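Local coordinates for protein BauA (Acinetobacter baumannii, PDB 6HCP) that probably serves as the TonB-dependent receptor that takes up iron across the outer membrane as its complex with the siderophore preacinetobactin, at residues H374-Y379 and F414-S419; R649-V654 and I673-N678; R205-Y210 and L226-L231. All blocks are in the same frame, centred on the assembly; numbering follows the deposited sequence.

Interaction 1: H374-Y379 and F414-S419; sequences HTQDDY and FHSTLS. With EDO (1,2-ethanediol), chain L; EDO (1,2-ethanediol), chain F.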
loop_
_atom_site.group_PDB
_atom_site.type_symbol
_atom_site.label_atom_id
_atom_site.label_comp_id
_atom_site.label_asym_id
_atom_site.label_seq_id
_atom_site.Cartn_x
_atom_site.Cartn_y
_atom_site.Cartn_z
ATOM N N HIS A 374 11.100 -7.765 47.255
ATOM C CA HIS A 374 9.707 -7.603 46.854
ATOM C C HIS A 374 8.821 -8.563 47.635
ATOM O O HIS A 374 9.258 -9.622 48.082
ATOM C CB HIS A 374 9.532 -7.701 45.322
ATOM C CG HIS A 374 9.450 -9.069 44.740
ATOM N ND1 HIS A 374 10.183 -9.410 43.615
ATOM C CD2 HIS A 374 8.610 -10.103 44.973
ATOM C CE1 HIS A 374 9.831 -10.626 43.227
ATOM N NE2 HIS A 374 8.853 -11.071 44.040
ATOM N N THR A 375 7.565 -8.140 47.799
ATOM C CA THR A 375 6.494 -8.978 48.254
ATOM C C THR A 375 5.406 -8.965 47.184
ATOM O O THR A 375 5.187 -7.936 46.554
ATOM C CB THR A 375 5.943 -8.491 49.602
ATOM O OG1 THR A 375 5.381 -7.194 49.409
ATOM C CG2 THR A 375 7.012 -8.425 50.669
ATOM N N GLN A 376 4.785 -10.123 46.972
ATOM C CA GLN A 376 3.864 -10.320 45.864
ATOM C C GLN A 376 2.667 -11.153 46.336
ATOM O O GLN A 376 2.799 -12.068 47.133
ATOM C CB GLN A 376 4.603 -10.990 44.711
ATOM C CG GLN A 376 3.763 -11.199 43.457
ATOM C CD GLN A 376 4.631 -11.509 42.259
ATOM O OE1 GLN A 376 5.701 -10.923 42.094
ATOM N NE2 GLN A 376 4.212 -12.485 41.471
ATOM N N ASP A 377 1.501 -10.849 45.771
ATOM C CA ASP A 377 0.328 -11.696 45.832
ATOM C C ASP A 377 -0.093 -12.073 44.409
ATOM O O ASP A 377 -0.213 -11.198 43.558
ATOM C CB ASP A 377 -0.815 -10.956 46.525
ATOM C CG ASP A 377 -0.570 -10.722 48.011
ATOM O OD1 ASP A 377 -0.071 -11.644 48.660
ATOM O OD2 ASP A 377 -0.843 -9.606 48.472
ATOM N N ASP A 378 -0.355 -13.364 44.202
ATOM C CA ASP A 378 -0.861 -13.897 42.968
ATOM C C ASP A 378 -2.319 -14.339 43.148
ATOM O O ASP A 378 -2.660 -14.970 44.141
ATOM C CB ASP A 378 -0.039 -15.101 42.515
ATOM C CG ASP A 378 1.223 -14.729 41.761
ATOM O OD1 ASP A 378 2.097 -14.078 42.355
ATOM O OD2 ASP A 378 1.346 -15.175 40.625
ATOM N N TYR A 379 -3.098 -14.155 42.078
ATOM C CA TYR A 379 -4.487 -14.555 41.964
ATOM C C TYR A 379 -4.668 -15.207 40.600
ATOM O O TYR A 379 -4.002 -14.808 39.640
ATOM C CB TYR A 379 -5.411 -13.340 42.011
ATOM C CG TYR A 379 -5.256 -12.440 43.198
ATOM C CD1 TYR A 379 -4.171 -11.592 43.314
ATOM C CD2 TYR A 379 -6.196 -12.439 44.221
ATOM C CE1 TYR A 379 -4.006 -10.772 44.415
ATOM C CE2 TYR A 379 -6.019 -11.662 45.355
ATOM C CZ TYR A 379 -4.935 -10.812 45.444
ATOM O OH TYR A 379 -4.785 -10.002 46.531
ATOM N N PHE A 414 -1.445 -17.332 46.262
ATOM C CA PHE A 414 -0.294 -17.433 47.193
ATOM C C PHE A 414 0.418 -16.086 47.299
ATOM O O PHE A 414 0.308 -15.218 46.423
ATOM C CB PHE A 414 0.670 -18.539 46.762
ATOM C CG PHE A 414 1.269 -18.369 45.391
ATOM C CD1 PHE A 414 2.432 -17.634 45.216
ATOM C CD2 PHE A 414 0.704 -18.978 44.281
ATOM C CE1 PHE A 414 2.980 -17.463 43.956
ATOM C CE2 PHE A 414 1.229 -18.770 43.016
ATOM C CZ PHE A 414 2.366 -18.016 42.855
ATOM N N HIS A 415 1.103 -15.924 48.435
ATOM C CA HIS A 415 1.984 -14.837 48.724
ATOM C C HIS A 415 3.417 -15.315 48.447
ATOM O O HIS A 415 3.722 -16.469 48.675
ATOM C CB HIS A 415 1.800 -14.400 50.185
ATOM C CG HIS A 415 2.565 -13.181 50.546
ATOM N ND1 HIS A 415 2.151 -11.912 50.158
ATOM C CD2 HIS A 415 3.746 -13.023 51.195
ATOM C CE1 HIS A 415 3.030 -11.022 50.580
ATOM N NE2 HIS A 415 4.033 -11.681 51.187
ATOM N N SER A 416 4.269 -14.439 47.921
ATOM C CA SER A 416 5.663 -14.803 47.650
ATOM C C SER A 416 6.557 -13.596 47.909
ATOM O O SER A 416 6.075 -12.462 47.995
ATOM C CB SER A 416 5.831 -15.356 46.260
ATOM O OG SER A 416 5.443 -14.391 45.285
ATOM N N THR A 417 7.849 -13.863 48.142
ATOM C CA THR A 417 8.825 -12.834 48.372
ATOM C C THR A 417 10.119 -13.220 47.654
ATOM O O THR A 417 10.398 -14.392 47.413
ATOM C CB THR A 417 9.111 -12.577 49.863
ATOM O OG1 THR A 417 9.948 -13.634 50.335
ATOM C CG2 THR A 417 7.860 -12.479 50.708
ATOM N N LEU A 418 10.907 -12.188 47.343
ATOM C CA LEU A 418 12.228 -12.319 46.818
ATOM C C LEU A 418 13.102 -11.250 47.468
ATOM O O LEU A 418 12.711 -10.082 47.601
ATOM C CB LEU A 418 12.203 -12.124 45.302
ATOM C CG LEU A 418 13.553 -12.292 44.594
ATOM C CD1 LEU A 418 14.101 -13.686 44.806
ATOM C CD2 LEU A 418 13.401 -12.011 43.093
ATOM N N SER A 419 14.280 -11.677 47.918
ATOM C CA SER A 419 15.247 -10.799 48.563
ATOM C C SER A 419 16.629 -11.083 47.985
ATOM O O SER A 419 17.020 -12.251 47.855
ATOM C CB SER A 419 15.251 -11.003 50.060
ATOM O OG SER A 419 14.027 -10.584 50.622
HETATM C C1 EDO L . 0.578 -6.717 47.625
HETATM O O1 EDO L . 0.982 -5.368 47.864
HETATM C C2 EDO L . 1.835 -7.566 47.563
HETATM O O2 EDO L . 2.700 -7.273 48.666
HETATM C C1 EDO F . 5.945 -12.375 37.674
HETATM O O1 EDO F . 6.044 -12.795 39.031
HETATM C C2 EDO F . 5.104 -13.384 36.918
HETATM O O2 EDO F . 4.091 -13.833 37.802
HETATM O O HOH W 1 7.841 -13.715 43.886
HETATM O O HOH W 2 2.787 -14.290 44.919
#
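The imidazole of H415 gives its ND1 proton to D377 OD1 in a short, nearly straight bond of 2.7 Å. The acceptor lies in the ring plane, yet the nitrogen reaches the carboxylate from above that group's own plane, and the two planes stand 53° apart. With CG anti to the backbone N (chi1 -174°), the H415 ring reaches across to 374-379. T375 lies on the same face of the sheet, and its OG1 is 2.8 Å from O2 of a hydrogen-bonded 1,2-ethanediol, probably from the crystallisation liquor.

The other face carries a flatter pairing. The D378 carboxylate lies stacked along the F414 ring, their planes only 15° apart; D378 CB sits over the ring, 4.0 Å from the centroid of F414. Q376 NE2 steadies that carboxylate, meeting D378 OD1 on its syn side at 2.8 Å. Further along, L418 CB packs over the imidazole of H374, 3.7 Å from the centroid of that ring. H374 NE2 is joined to S416 OG through a water, while its ND1 bonds to Y372 outside the contact. A second water ties S416 OG to D378 OD1 and F414 O.

Between the two faces runs an antiparallel ladder joining neighbouring strands of the barrel wall. Its chemistry is largely polar and partly hydrated. The acid beside H415 would probably favour a protonated imidazole, whereas the donors at D378 OD1, an amide N-H and a water, would help to stabilise its negative charge.

Interaction 2: R649-V654 and I673-N678; sequences RTLLDV and IYNLTN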
loop_
_atom_site.group_PDB
_atom_site.type_symbol
_atom_site.label_atom_id
_atom_site.label_comp_id
_atom_site.label_asym_id
_atom_site.label_seq_id
_atom_site.Cartn_x
_atom_site.Cartn_y
_atom_site.Cartn_z
ATOM N N ARG A 649 12.527 -13.712 7.808
ATOM C CA ARG A 649 11.745 -12.695 7.115
ATOM C C ARG A 649 12.559 -11.405 7.058
ATOM O O ARG A 649 13.519 -11.201 7.820
ATOM C CB ARG A 649 10.364 -12.506 7.750
ATOM C CG ARG A 649 10.290 -11.502 8.888
ATOM C CD ARG A 649 10.840 -11.989 10.221
ATOM N NE ARG A 649 10.321 -13.293 10.608
ATOM C CZ ARG A 649 10.572 -13.895 11.776
ATOM N NH1 ARG A 649 10.162 -15.149 11.943
ATOM N NH2 ARG A 649 11.181 -13.224 12.760
ATOM N N THR A 650 12.205 -10.581 6.080
ATOM C CA THR A 650 12.837 -9.285 5.861
ATOM C C THR A 650 11.741 -8.234 5.910
ATOM O O THR A 650 10.759 -8.342 5.202
ATOM C CB THR A 650 13.624 -9.265 4.542
ATOM O OG1 THR A 650 14.736 -10.144 4.652
ATOM C CG2 THR A 650 14.169 -7.895 4.209
ATOM N N LEU A 651 11.887 -7.266 6.813
ATOM C CA LEU A 651 10.904 -6.213 6.998
ATOM C C LEU A 651 11.508 -4.870 6.571
ATOM O O LEU A 651 12.674 -4.596 6.835
ATOM C CB LEU A 651 10.470 -6.190 8.470
ATOM C CG LEU A 651 9.924 -7.522 9.006
ATOM C CD1 LEU A 651 9.547 -7.395 10.475
ATOM C CD2 LEU A 651 8.720 -8.001 8.203
ATOM N N LEU A 652 10.662 -4.022 5.967
ATOM C CA LEU A 652 11.036 -2.694 5.548
ATOM C C LEU A 652 10.221 -1.684 6.343
ATOM O O LEU A 652 9.028 -1.871 6.534
ATOM C CB LEU A 652 10.747 -2.506 4.061
ATOM C CG LEU A 652 11.481 -3.440 3.103
ATOM C CD1 LEU A 652 11.097 -3.094 1.661
ATOM C CD2 LEU A 652 12.976 -3.364 3.288
ATOM N N ASP A 653 10.859 -0.555 6.662
ATOM C CA ASP A 653 10.182 0.587 7.242
ATOM C C ASP A 653 10.609 1.837 6.452
ATOM O O ASP A 653 11.730 1.924 5.983
ATOM C CB ASP A 653 10.504 0.744 8.736
ATOM C CG ASP A 653 10.545 -0.558 9.521
ATOM O OD1 ASP A 653 9.521 -1.304 9.509
ATOM O OD2 ASP A 653 11.576 -0.777 10.219
ATOM N N VAL A 654 9.739 2.840 6.413
ATOM C CA VAL A 654 10.099 4.128 5.802
ATOM C C VAL A 654 9.545 5.259 6.655
ATOM O O VAL A 654 8.550 5.114 7.346
ATOM C CB VAL A 654 9.569 4.236 4.360
ATOM C CG1 VAL A 654 10.304 3.285 3.438
ATOM C CG2 VAL A 654 8.066 4.018 4.304
ATOM N N ILE A 673 5.987 4.504 8.490
ATOM C CA ILE A 673 5.315 3.262 8.214
ATOM C C ILE A 673 6.277 2.139 8.594
ATOM O O ILE A 673 7.358 2.051 8.048
ATOM C CB ILE A 673 4.887 3.127 6.731
ATOM C CG1 ILE A 673 4.107 4.352 6.242
ATOM C CG2 ILE A 673 4.090 1.841 6.542
ATOM C CD1 ILE A 673 3.753 4.301 4.768
ATOM N N TYR A 674 5.823 1.266 9.497
ATOM C CA TYR A 674 6.566 0.078 9.885
ATOM C C TYR A 674 5.946 -1.145 9.197
ATOM O O TYR A 674 4.722 -1.243 9.108
ATOM C CB TYR A 674 6.555 -0.021 11.417
ATOM C CG TYR A 674 7.416 1.020 12.089
ATOM C CD1 TYR A 674 8.793 0.896 12.110
ATOM C CD2 TYR A 674 6.868 2.186 12.605
ATOM C CE1 TYR A 674 9.605 1.904 12.597
ATOM C CE2 TYR A 674 7.664 3.181 13.151
ATOM C CZ TYR A 674 9.040 3.049 13.134
ATOM O OH TYR A 674 9.859 4.000 13.671
ATOM N N ASN A 675 6.772 -2.149 8.916
ATOM C CA ASN A 675 6.383 -3.326 8.154
ATOM C C ASN A 675 5.595 -2.872 6.909
ATOM O O ASN A 675 4.444 -3.240 6.700
ATOM C CB ASN A 675 5.603 -4.335 8.998
ATOM C CG ASN A 675 5.418 -5.650 8.275
ATOM O OD1 ASN A 675 5.991 -5.844 7.203
ATOM N ND2 ASN A 675 4.615 -6.545 8.836
ATOM N N LEU A 676 6.247 -2.065 6.079
ATOM C CA LEU A 676 5.545 -1.424 4.965
ATOM C C LEU A 676 5.049 -2.454 3.943
ATOM O O LEU A 676 4.036 -2.199 3.283
ATOM C CB LEU A 676 6.426 -0.340 4.348
ATOM C CG LEU A 676 7.491 -0.746 3.343
ATOM C CD1 LEU A 676 6.949 -0.656 1.928
ATOM C CD2 LEU A 676 8.702 0.173 3.484
ATOM N N THR A 677 5.695 -3.622 3.847
ATOM C CA THR A 677 5.219 -4.664 2.914
ATOM C C THR A 677 4.096 -5.506 3.520
ATOM O O THR A 677 3.462 -6.282 2.799
ATOM C CB THR A 677 6.342 -5.582 2.420
ATOM O OG1 THR A 677 6.744 -6.457 3.478
ATOM C CG2 THR A 677 7.526 -4.827 1.861
ATOM N N ASN A 678 3.768 -5.265 4.797
ATOM C CA ASN A 678 2.696 -5.984 5.523
ATOM C C ASN A 678 2.950 -7.493 5.491
ATOM O O ASN A 678 2.024 -8.289 5.318
ATOM C CB ASN A 678 1.308 -5.651 4.985
ATOM C CG ASN A 678 0.203 -5.934 5.971
ATOM O OD1 ASN A 678 0.386 -5.810 7.189
ATOM N ND2 ASN A 678 -0.927 -6.390 5.455
HETATM O O HOH W 3 7.942 -5.002 5.422
#
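D653 and Y674 meet where the hairpin of strands 645-662 and 665-674, part of the transmembrane beta-barrel of this TonB-dependent receptor, gives way to a turn. The carboxylate slants across the phenol ring with their planes 59° apart, bringing D653 CG to 3.4 Å from Y674 CD1. This placing lets D653 OD1 accept the backbone N-H of N675 at 2.9 Å, nearly in line with the C-O bond. The far end of Y674 has a different partner: its hydroxyl bonds to the carbonyl of K75, linking the barrel wall to the plug domain.

On the opposite face of the hairpin the pairings are apolar. V654 and I673 are flank to flank, in the last hydrogen-bonded pair before the strands part. L676 then meets V654 at about a right angle, its CD2 3.5 Å from V654 CG1. The same methyl presses on L652 CB at 3.4 Å, tighter than usual for two carbons. L676 holds CG between its backbone N and carbonyl carbon (chi1 82°), from where the branch folds back over strand 645-662. Tyrosines Y180 and Y698 of the second subunit pack against L652 and L676 respectively, so this patch also belongs to a contact between copies of the protein.

The backbone departs from the ladder at N675, which begins a type I turn ending at N678. L676 N still reaches L652 O, at 2.8 Å and 171°, replacing the expected rung. The N675 amide donates through ND2 to the carbonyl of A694. Between turn and strand sits one water: it accepts from L652 N and T677 N and donates to N675 OD1, 2.8 Å away.

Interaction 3: R205-Y210 and L226-L231; sequences RINGMY and LFSLGL. With C8E ((hydroxyethyloxy)tri(ethyloxy)octane), chain B.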
loop_
_atom_site.group_PDB
_atom_site.type_symbol
_atom_site.label_atom_id
_atom_site.label_comp_id
_atom_site.label_asym_id
_atom_site.label_seq_id
_atom_site.Cartn_x
_atom_site.Cartn_y
_atom_site.Cartn_z
ATOM N N ARG A 205 11.536 18.842 35.908
ATOM C CA ARG A 205 11.191 18.372 34.536
ATOM C C ARG A 205 9.988 17.426 34.623
ATOM O O ARG A 205 9.995 16.467 35.378
ATOM C CB ARG A 205 12.430 17.736 33.895
ATOM C CG ARG A 205 12.209 17.219 32.478
ATOM C CD ARG A 205 12.768 18.133 31.415
ATOM N NE ARG A 205 12.600 17.590 30.077
ATOM C CZ ARG A 205 13.591 17.345 29.247
ATOM N NH1 ARG A 205 14.842 17.462 29.655
ATOM N NH2 ARG A 205 13.329 16.972 28.004
ATOM N N ILE A 206 8.916 17.745 33.894
ATOM C CA ILE A 206 7.670 17.038 34.007
ATOM C C ILE A 206 7.282 16.514 32.615
ATOM O O ILE A 206 7.323 17.260 31.654
ATOM C CB ILE A 206 6.573 17.952 34.589
ATOM C CG1 ILE A 206 6.944 18.497 35.972
ATOM C CG2 ILE A 206 5.246 17.240 34.646
ATOM C CD1 ILE A 206 6.048 19.626 36.419
ATOM N N ASN A 207 6.861 15.247 32.542
ATOM C CA ASN A 207 6.323 14.690 31.312
ATOM C C ASN A 207 4.949 14.115 31.613
ATOM O O ASN A 207 4.742 13.482 32.655
ATOM C CB ASN A 207 7.259 13.644 30.698
ATOM C CG ASN A 207 8.456 14.244 30.010
ATOM O OD1 ASN A 207 8.466 14.387 28.786
ATOM N ND2 ASN A 207 9.469 14.611 30.785
ATOM N N GLY A 208 4.006 14.346 30.692
ATOM C CA GLY A 208 2.704 13.743 30.743
ATOM C C GLY A 208 2.297 13.248 29.363
ATOM O O GLY A 208 2.566 13.903 28.372
ATOM N N MET A 209 1.802 12.011 29.296
ATOM C CA MET A 209 1.450 11.381 28.022
ATOM C C MET A 209 0.187 10.552 28.214
ATOM O O MET A 209 -0.077 9.963 29.278
ATOM C CB MET A 209 2.613 10.530 27.505
ATOM C CG MET A 209 2.310 9.718 26.232
ATOM S SD MET A 209 1.375 8.233 26.591
ATOM C CE MET A 209 2.603 7.212 27.418
ATOM N N TYR A 210 -0.686 10.626 27.209
ATOM C CA TYR A 210 -1.860 9.796 27.156
ATOM C C TYR A 210 -2.070 9.416 25.693
ATOM O O TYR A 210 -1.968 10.259 24.833
ATOM C CB TYR A 210 -3.110 10.515 27.686
ATOM C CG TYR A 210 -4.369 9.687 27.650
ATOM C CD1 TYR A 210 -4.476 8.556 28.435
ATOM C CD2 TYR A 210 -5.418 9.963 26.786
ATOM C CE1 TYR A 210 -5.583 7.731 28.388
ATOM C CE2 TYR A 210 -6.534 9.138 26.717
ATOM C CZ TYR A 210 -6.633 8.034 27.548
ATOM O OH TYR A 210 -7.697 7.175 27.534
ATOM N N LEU A 226 1.264 8.138 31.126
ATOM C CA LEU A 226 2.454 8.375 31.926
ATOM C C LEU A 226 2.418 9.786 32.508
ATOM O O LEU A 226 2.115 10.766 31.821
ATOM C CB LEU A 226 3.684 8.194 31.043
ATOM C CG LEU A 226 5.028 8.453 31.719
ATOM C CD1 LEU A 226 5.280 7.416 32.803
ATOM C CD2 LEU A 226 6.154 8.438 30.692
ATOM N N PHE A 227 2.821 9.877 33.774
ATOM C CA PHE A 227 3.155 11.134 34.406
ATOM C C PHE A 227 4.473 10.936 35.145
ATOM O O PHE A 227 4.601 9.981 35.907
ATOM C CB PHE A 227 2.029 11.582 35.338
ATOM C CG PHE A 227 2.318 12.863 36.082
ATOM C CD1 PHE A 227 2.241 14.088 35.434
ATOM C CD2 PHE A 227 2.731 12.843 37.404
ATOM C CE1 PHE A 227 2.569 15.263 36.094
ATOM C CE2 PHE A 227 3.056 14.019 38.064
ATOM C CZ PHE A 227 3.000 15.223 37.400
ATOM N N SER A 228 5.458 11.780 34.839
ATOM C CA SER A 228 6.782 11.662 35.418
ATOM C C SER A 228 7.279 13.016 35.926
ATOM O O SER A 228 6.983 14.054 35.344
ATOM C CB SER A 228 7.772 11.066 34.447
ATOM O OG SER A 228 8.075 11.962 33.394
ATOM N N LEU A 229 8.163 12.945 36.924
ATOM C CA LEU A 229 8.802 14.097 37.524
ATOM C C LEU A 229 10.282 13.779 37.713
ATOM O O LEU A 229 10.611 12.709 38.228
ATOM C CB LEU A 229 8.130 14.382 38.868
ATOM C CG LEU A 229 8.655 15.601 39.617
ATOM C CD1 LEU A 229 8.321 16.871 38.852
ATOM C CD2 LEU A 229 8.075 15.643 41.020
ATOM N N GLY A 230 11.140 14.650 37.177
ATOM C CA GLY A 230 12.585 14.607 37.410
ATOM C C GLY A 230 13.053 15.879 38.110
ATOM O O GLY A 230 12.860 16.974 37.579
ATOM N N LEU A 231 13.476 15.741 39.373
ATOM C CA LEU A 231 13.946 16.863 40.211
ATOM C C LEU A 231 15.436 16.687 40.468
ATOM O O LEU A 231 15.900 15.583 40.722
ATOM C CB LEU A 231 13.201 16.893 41.545
ATOM C CG LEU A 231 11.687 16.746 41.470
ATOM C CD1 LEU A 231 11.093 16.586 42.861
ATOM C CD2 LEU A 231 11.063 17.929 40.751
HETATM C C1 C8E B . -2.851 6.542 35.500
HETATM C C2 C8E B . -1.453 6.785 34.971
HETATM C C3 C8E B . -1.043 8.258 34.973
HETATM C C4 C8E B . -2.041 9.146 34.232
HETATM C C5 C8E B . -1.456 10.526 33.932
HETATM C C6 C8E B . -2.105 11.146 32.699
HETATM C C7 C8E B . -1.381 12.405 32.237
HETATM C C8 C8E B . -2.107 13.036 31.050
HETATM O O9 C8E B . -1.195 13.778 30.231
HETATM C C10 C8E B . -1.790 14.348 29.066
HETATM C C11 C8E B . -0.873 15.422 28.522
HETATM O O12 C8E B . -1.006 15.479 27.108
HETATM O O HOH W 4 9.817 14.042 33.698
#
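N207 faces S228 across a hydrogen-bonded antiparallel pair, and its side chain can be followed outward atom by atom. CB comes first, 3.3 Å from S228 OG. CG stands beside the backbone N and anti to the carbonyl carbon (chi1 -76°), and there it is still within 4.1 Å of S228 OG. At the tip the amide divides its work. ND2 donates to a water at 3.0 Å, which also bonds S228 OG and donates to R205 O; OD1 turns to H189 on the adjoining strand 184-196, with a weak bond to K166. Both ends of the amide are thus engaged, which would fix its flip.

R205 projects from this same face, but its guanidinium turns off to a salt bridge with D191, made through NE. M209 curls so that CE comes to 3.9 Å from L226 CB, the two side chains crossing at about a right angle. Loop residues S131, E133 and M134 touch M209 and S228 on this side.

The reverse face is apolar. I206 CG2 meets F227 CE1 at 3.6 Å. A C8E detergent molecule passes along F227 and G208, its C5 3.9 Å from F227 CB and its O9 3.6 Å from G208 C.

Between the faces, six backbone hydrogen bonds join R205 with G230, N207 with S228 and M209 with L226. An apolar face lined by detergent, backed by a mixed, partly polar face that touches loop residues, is consistent with a hairpin of an outer-membrane beta-barrel whose I206, F227 and L229 side faces the membrane.

Overall arrangement
All three contacts lie between neighbouring strands of the beta-barrel, interaction 2 running on into a turn, and they follow one another along the chain: interaction 3 first, then interaction 1, then interaction 2 close to the C-terminus. Interactions 2 and 3 come from hairpins; interaction 1 pairs strands 361-381 and 412-431, separated by a longer excursion. None touches another. Interactions 1 and 2 lie on opposite sides of the chain's centre, with their own centres 41 Å apart, whereas interaction 3 has its centre 29 Å from that of interaction 1 and 32 Å from that of interaction 2. They thus sample one continuous wall, built from successive strand pairs, which encloses the plug of the receptor.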